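Probable TonB-dependent receptor (Pseudomonas aeruginosa, PDB 4K3F) probably binds methionine in the periplasm as the lipid-anchored receptor of a transport system. Local coordinates at residues Ala2-Pro11 with Gly29-Asp39. Sequence-based numbering, arbitrary orientation.
Sequences AESLTVAATP and GVDLKIKEFTD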
ATOM      1  N   ALA A   2     -14.143 -28.833   0.344  1.00 27.21           N
ATOM      2  CA  ALA A   2     -13.260 -27.687   0.569  1.00 26.49           C
ATOM      3  C   ALA A   2     -13.771 -26.752   1.682  1.00 23.89           C
ATOM      4  O   ALA A   2     -14.980 -26.643   1.890  1.00 26.46           O
ATOM      5  CB  ALA A   2     -13.152 -26.890  -0.731  1.00 27.07           C
ATOM      6  N   GLU A   3     -12.834 -26.056   2.332  1.00 22.00           N
ATOM      7  CA  GLU A   3     -13.109 -24.966   3.267  1.00 20.06           C
ATOM      8  C   GLU A   3     -13.226 -23.658   2.434  1.00 20.23           C
ATOM      9  O   GLU A   3     -12.339 -23.341   1.651  1.00 25.38           O
ATOM     10  CB  GLU A   3     -11.999 -24.791   4.313  1.00 23.30           C
ATOM     11  CG  GLU A   3     -11.860 -25.899   5.389  1.00 27.20           C
ATOM     12  CD  GLU A   3     -10.477 -26.057   6.071  1.00 30.76           C
ATOM     13  OE1 GLU A   3      -9.408 -25.639   5.544  1.00 28.06           O
ATOM     14  OE2 GLU A   3     -10.446 -26.670   7.161  1.00 38.03           O
ATOM     15  N   SER A   4     -14.300 -22.918   2.604  1.00 17.82           N
ATOM     16  CA  SER A   4     -14.472 -21.608   1.979  1.00 18.00           C
ATOM     17  C   SER A   4     -13.614 -20.546   2.648  1.00 19.74           C
ATOM     18  O   SER A   4     -13.584 -20.459   3.876  1.00 17.81           O
ATOM     19  CB  SER A   4     -15.929 -21.174   2.121  1.00 20.62           C
ATOM     20  OG  SER A   4     -16.148 -19.908   1.531  1.00 21.96           O
ATOM     21  N   LEU A   5     -13.010 -19.667   1.856  1.00 17.68           N
ATOM     22  CA  LEU A   5     -12.196 -18.559   2.416  1.00 15.23           C
ATOM     23  C   LEU A   5     -12.380 -17.363   1.528  1.00 14.68           C
ATOM     24  O   LEU A   5     -11.957 -17.367   0.393  1.00 18.01           O
ATOM     25  CB  LEU A   5     -10.717 -18.950   2.546  1.00 15.39           C
ATOM     26  CG  LEU A   5      -9.786 -17.917   3.141  1.00 17.90           C
ATOM     27  CD1 LEU A   5     -10.205 -17.590   4.560  1.00 20.03           C
ATOM     28  CD2 LEU A   5      -8.366 -18.475   3.112  1.00 20.18           C
ATOM     29  N   THR A   6     -13.064 -16.337   2.022  1.00 16.72           N
ATOM     30  CA  THR A   6     -13.365 -15.188   1.183  1.00 15.48           C
ATOM     31  C   THR A   6     -12.415 -14.031   1.551  1.00 16.84           C
ATOM     32  O   THR A   6     -12.241 -13.736   2.715  1.00 16.85           O
ATOM     33  CB  THR A   6     -14.836 -14.745   1.355  1.00 17.22           C
ATOM     34  OG1 THR A   6     -15.111 -14.540   2.739  1.00 18.97           O
ATOM     35  CG2 THR A   6     -15.774 -15.801   0.784  1.00 19.79           C
ATOM     36  N   VAL A   7     -11.813 -13.392   0.542  1.00 14.21           N
ATOM     37  CA  VAL A   7     -10.746 -12.386   0.738  1.00 12.31           C
ATOM     38  C   VAL A   7     -10.992 -11.158  -0.136  1.00 12.08           C
ATOM     39  O   VAL A   7     -11.107 -11.278  -1.372  1.00 16.11           O
ATOM     40  CB  VAL A   7      -9.347 -12.955   0.412  1.00 13.85           C
ATOM     41  CG1 VAL A   7      -8.271 -11.964   0.773  1.00 14.01           C
ATOM     42  CG2 VAL A   7      -9.101 -14.227   1.190  1.00 17.82           C
ATOM     43  N   ALA A   8     -11.120  -9.998   0.512  1.00 13.89           N
ATOM     44  CA  ALA A   8     -11.200  -8.733  -0.232  1.00 13.60           C
ATOM     45  C   ALA A   8      -9.798  -8.240  -0.575  1.00 14.29           C
ATOM     46  O   ALA A   8      -8.896  -8.271   0.270  1.00 15.20           O
ATOM     47  CB  ALA A   8     -11.873  -7.689   0.627  1.00 13.42           C
ATOM     48  N   ALA A   9      -9.621  -7.711  -1.778  1.00 11.64           N
ATOM     49  CA  ALA A   9      -8.303  -7.264  -2.225  1.00 13.35           C
ATOM     50  C   ALA A   9      -8.389  -6.135  -3.217  1.00 13.31           C
ATOM     51  O   ALA A   9      -9.357  -6.075  -3.976  1.00 14.50           O
ATOM     52  CB  ALA A   9      -7.576  -8.407  -2.880  1.00 13.46           C
ATOM     53  N   THR A  10      -7.387  -5.262  -3.226  1.00 14.22           N
ATOM     54  CA  THR A  10      -7.258  -4.267  -4.301  1.00 14.35           C
ATOM     55  C   THR A  10      -6.759  -5.022  -5.553  1.00 14.80           C
ATOM     56  O   THR A  10      -6.201  -6.132  -5.499  1.00 14.45           O
ATOM     57  CB  THR A  10      -6.301  -3.094  -3.931  1.00 16.46           C
ATOM     58  OG1 THR A  10      -5.181  -3.631  -3.197  1.00 15.17           O
ATOM     59  CG2 THR A  10      -7.027  -2.100  -3.024  1.00 14.61           C
ATOM     60  N   PRO A  11      -7.031  -4.471  -6.731  1.00 14.47           N
ATOM     61  CA  PRO A  11      -6.856  -5.317  -7.921  1.00 16.18           C
ATOM     62  C   PRO A  11      -5.409  -5.658  -8.259  1.00 18.48           C
ATOM     63  O   PRO A  11      -5.140  -6.779  -8.673  1.00 18.35           O
ATOM     64  CB  PRO A  11      -7.439  -4.445  -9.044  1.00 19.54           C
ATOM     65  CG  PRO A  11      -8.399  -3.563  -8.363  1.00 19.82           C
ATOM     66  CD  PRO A  11      -7.753  -3.233  -7.057  1.00 19.38           C
ATOM     67  N   GLY A  29      -7.430 -28.227  -0.072  1.00 21.44           N
ATOM     68  CA  GLY A  29      -8.790 -28.291   0.442  1.00 22.24           C
ATOM     69  C   GLY A  29      -9.359 -26.935   0.832  1.00 20.47           C
ATOM     70  O   GLY A  29     -10.269 -26.851   1.667  1.00 22.09           O
ATOM     71  N   VAL A  30      -8.849 -25.869   0.214  1.00 17.19           N
ATOM     72  CA  VAL A  30      -9.328 -24.528   0.509  1.00 19.60           C
ATOM     73  C   VAL A  30      -9.788 -23.861  -0.749  1.00 19.40           C
ATOM     74  O   VAL A  30      -9.041 -23.808  -1.718  1.00 18.70           O
ATOM     75  CB  VAL A  30      -8.241 -23.639   1.167  1.00 17.72           C
ATOM     76  CG1 VAL A  30      -8.729 -22.192   1.254  1.00 18.35           C
ATOM     77  CG2 VAL A  30      -7.884 -24.196   2.524  1.00 20.42           C
ATOM     78  N   ASP A  31     -11.015 -23.353  -0.718  1.00 16.56           N
ATOM     79  CA  ASP A  31     -11.636 -22.694  -1.873  1.00 19.19           C
ATOM     80  C   ASP A  31     -11.590 -21.195  -1.677  1.00 17.38           C
ATOM     81  O   ASP A  31     -12.441 -20.602  -1.005  1.00 17.78           O
ATOM     82  CB  ASP A  31     -13.071 -23.174  -2.063  1.00 21.51           C
ATOM     83  CG  ASP A  31     -13.751 -22.528  -3.244  1.00 25.46           C
ATOM     84  OD1 ASP A  31     -13.073 -22.002  -4.154  1.00 24.40           O
ATOM     85  OD2 ASP A  31     -14.994 -22.562  -3.274  1.00 30.24           O
ATOM     86  N   LEU A  32     -10.531 -20.602  -2.208  1.00 16.70           N
ATOM     87  CA  LEU A  32     -10.289 -19.166  -2.068  1.00 16.49           C
ATOM     88  C   LEU A  32     -11.173 -18.365  -3.004  1.00 17.29           C
ATOM     89  O   LEU A  32     -11.119 -18.571  -4.210  1.00 20.68           O
ATOM     90  CB  LEU A  32      -8.844 -18.834  -2.385  1.00 17.04           C
ATOM     91  CG  LEU A  32      -8.391 -17.393  -2.157  1.00 17.95           C
ATOM     92  CD1 LEU A  32      -8.498 -17.012  -0.678  1.00 19.43           C
ATOM     93  CD2 LEU A  32      -6.952 -17.239  -2.598  1.00 19.35           C
ATOM     94  N   LYS A  33     -11.982 -17.462  -2.443  1.00 18.00           N
ATOM     95  CA  LYS A  33     -12.928 -16.630  -3.200  1.00 17.46           C
ATOM     96  C   LYS A  33     -12.540 -15.181  -3.027  1.00 19.68           C
ATOM     97  O   LYS A  33     -12.606 -14.613  -1.901  1.00 21.04           O
ATOM     98  CB  LYS A  33     -14.355 -16.880  -2.704  1.00 21.41           C
ATOM     99  CG  LYS A  33     -14.787 -18.345  -2.839  1.00 26.65           C
ATOM    100  CD  LYS A  33     -16.164 -18.560  -2.216  1.00 34.13           C
ATOM    101  CE  LYS A  33     -16.509 -20.022  -2.072  1.00 39.40           C
ATOM    102  NZ  LYS A  33     -17.402 -20.247  -0.904  1.00 41.30           N
ATOM    103  N   ILE A  34     -12.135 -14.566  -4.128  1.00 18.23           N
ATOM    104  CA  ILE A  34     -11.493 -13.254  -4.102  1.00 18.09           C
ATOM    105  C   ILE A  34     -12.530 -12.227  -4.555  1.00 16.39           C
ATOM    106  O   ILE A  34     -13.235 -12.443  -5.564  1.00 17.96           O
ATOM    107  CB  ILE A  34     -10.317 -13.218  -5.104  1.00 18.39           C
ATOM    108  CG1 ILE A  34      -9.255 -14.260  -4.744  1.00 20.55           C
ATOM    109  CG2 ILE A  34      -9.705 -11.836  -5.198  1.00 18.35           C
ATOM    110  CD1 ILE A  34      -8.415 -14.654  -5.940  1.00 24.95           C
ATOM    111  N   LYS A  35     -12.631 -11.142  -3.792  1.00 15.48           N
ATOM    112  CA  LYS A  35     -13.546 -10.049  -4.112  0.50 16.84           C
ATOM    113  C   LYS A  35     -12.736  -8.778  -4.246  1.00 15.96           C
ATOM    114  O   LYS A  35     -12.076  -8.351  -3.286  1.00 15.72           O
ATOM    115  CB  LYS A  35     -14.606  -9.940  -3.016  0.50 21.71           C
ATOM    116  CG  LYS A  35     -15.717 -11.006  -3.110  0.50 26.14           C
ATOM    117  CD  LYS A  35     -15.205 -12.417  -2.845  0.50 32.60           C
ATOM    118  CE  LYS A  35     -16.310 -13.389  -2.500  0.50 28.04           C
ATOM    119  NZ  LYS A  35     -17.279 -13.516  -3.618  0.50 31.19           N
ATOM    120  N   GLU A  36     -12.784  -8.153  -5.418  1.00 15.36           N
ATOM    121  CA  GLU A  36     -11.987  -6.975  -5.653  1.00 18.00           C
ATOM    122  C   GLU A  36     -12.657  -5.690  -5.190  1.00 14.55           C
ATOM    123  O   GLU A  36     -13.853  -5.524  -5.402  1.00 16.33           O
ATOM    124  CB  GLU A  36     -11.692  -6.830  -7.127  1.00 18.55           C
ATOM    125  CG  GLU A  36     -10.905  -8.012  -7.657  1.00 22.58           C
ATOM    126  CD  GLU A  36     -10.289  -7.781  -9.030  1.00 30.04           C
ATOM    127  OE1 GLU A  36     -10.216  -6.637  -9.529  1.00 33.36           O
ATOM    128  OE2 GLU A  36      -9.871  -8.787  -9.606  1.00 34.73           O
ATOM    129  N   PHE A  37     -11.892  -4.804  -4.583  1.00 15.25           N
ATOM    130  CA  PHE A  37     -12.370  -3.488  -4.161  1.00 16.53           C
ATOM    131  C   PHE A  37     -11.380  -2.439  -4.646  1.00 17.40           C
ATOM    132  O   PHE A  37     -10.185  -2.700  -4.719  1.00 17.80           O
ATOM    133  CB  PHE A  37     -12.458  -3.425  -2.640  1.00 18.16           C
ATOM    134  CG  PHE A  37     -13.578  -4.241  -2.083  1.00 16.32           C
ATOM    135  CD1 PHE A  37     -13.398  -5.587  -1.821  1.00 17.11           C
ATOM    136  CD2 PHE A  37     -14.812  -3.663  -1.818  1.00 21.86           C
ATOM    137  CE1 PHE A  37     -14.443  -6.353  -1.313  1.00 17.74           C
ATOM    138  CE2 PHE A  37     -15.841  -4.419  -1.312  1.00 25.49           C
ATOM    139  CZ  PHE A  37     -15.641  -5.779  -1.050  1.00 22.84           C
ATOM    140  N   THR A  38     -11.846  -1.233  -4.967  1.00 17.63           N
ATOM    141  CA  THR A  38     -10.919  -0.243  -5.467  1.00 17.39           C
ATOM    142  C   THR A  38     -10.399   0.733  -4.387  1.00 20.23           C
ATOM    143  O   THR A  38      -9.522   1.560  -4.667  1.00 26.44           O
ATOM    144  CB  THR A  38     -11.565   0.578  -6.579  1.00 21.99           C
ATOM    145  OG1 THR A  38     -12.704   1.255  -6.039  1.00 22.98           O
ATOM    146  CG2 THR A  38     -11.971  -0.322  -7.714  1.00 25.89           C
ATOM    147  N   ASP A  39     -10.958   0.665  -3.176  1.00 14.94           N
ATOM    148  CA  ASP A  39     -10.699   1.647  -2.137  1.00 17.07           C
ATOM    149  C   ASP A  39     -10.034   1.045  -0.891  1.00 16.18           C
ATOM    150  O   ASP A  39      -9.897  -0.174  -0.773  1.00 17.14           O
ATOM    151  CB  ASP A  39     -12.017   2.294  -1.709  1.00 17.68           C
ATOM    152  CG  ASP A  39     -12.879   1.348  -0.883  1.00 19.44           C
ATOM    153  OD1 ASP A  39     -13.240   0.247  -1.384  1.00 23.35           O
ATOM    154  OD2 ASP A  39     -13.131   1.698   0.294  1.00 17.19           O
TER
HETATM  155  O   HOH W   1      -6.694  -7.743 -10.607  1.00 26.32           O
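Eight backbone hydrogen bonds join Glu3-Ala9 to Gly29-Phe37 in parallel register. They alternate along the pair, the odd-numbered residues of strand 3-9 turning both N and O toward the other strand: Leu5 N donates to Asp31 O at 3.1 Å, and Lys33 N to Leu5 O at 2.8 Å. One side-chain bond is added: Lys33 NZ donates to Ser4 OG at 2.8 Å. With CG anti to its carbonyl carbon (chi1 -59°) and the chain extended beyond, Lys33 slants off the sheet and back toward the start of strand 3-9, bringing NZ to Ser4. Its aliphatic part passes the methyl of Thr6, CB lying 3.9 Å from Thr6 CG2, so a long amphipathic residue suits this partly exposed face.

The two strands and helix 11-26 form a right-handed beta-alpha-beta crossover in one lobe of a periplasmic-binding-protein fold. Strand 30-36 is outermost in its sheet, and strand 3-9 leads to Thr10, close to the bound selenomethionine. Gly29, whose positive phi suits glycine, closes the helix with a Schellman motif just before the second strand.

On the other face, branched aliphatic side chains pack against helices 11-26 and 210-218: Leu32 CD1 presses tightly on Val7 CG2 at 3.4 Å, and Leu5 CB meets Val30 CG1 at 4.0 Å. Leu18 covers Val7 and Ile34, while helix 210-218 packs on Leu5. Back on the face of Thr6 and Lys33, at the C-terminal ends of the strands, small Ala8 lets the Phe37 ring come close, its CB 3.5 Å from Phe37 CE1; Leu52 and Pro43 also touch that ring.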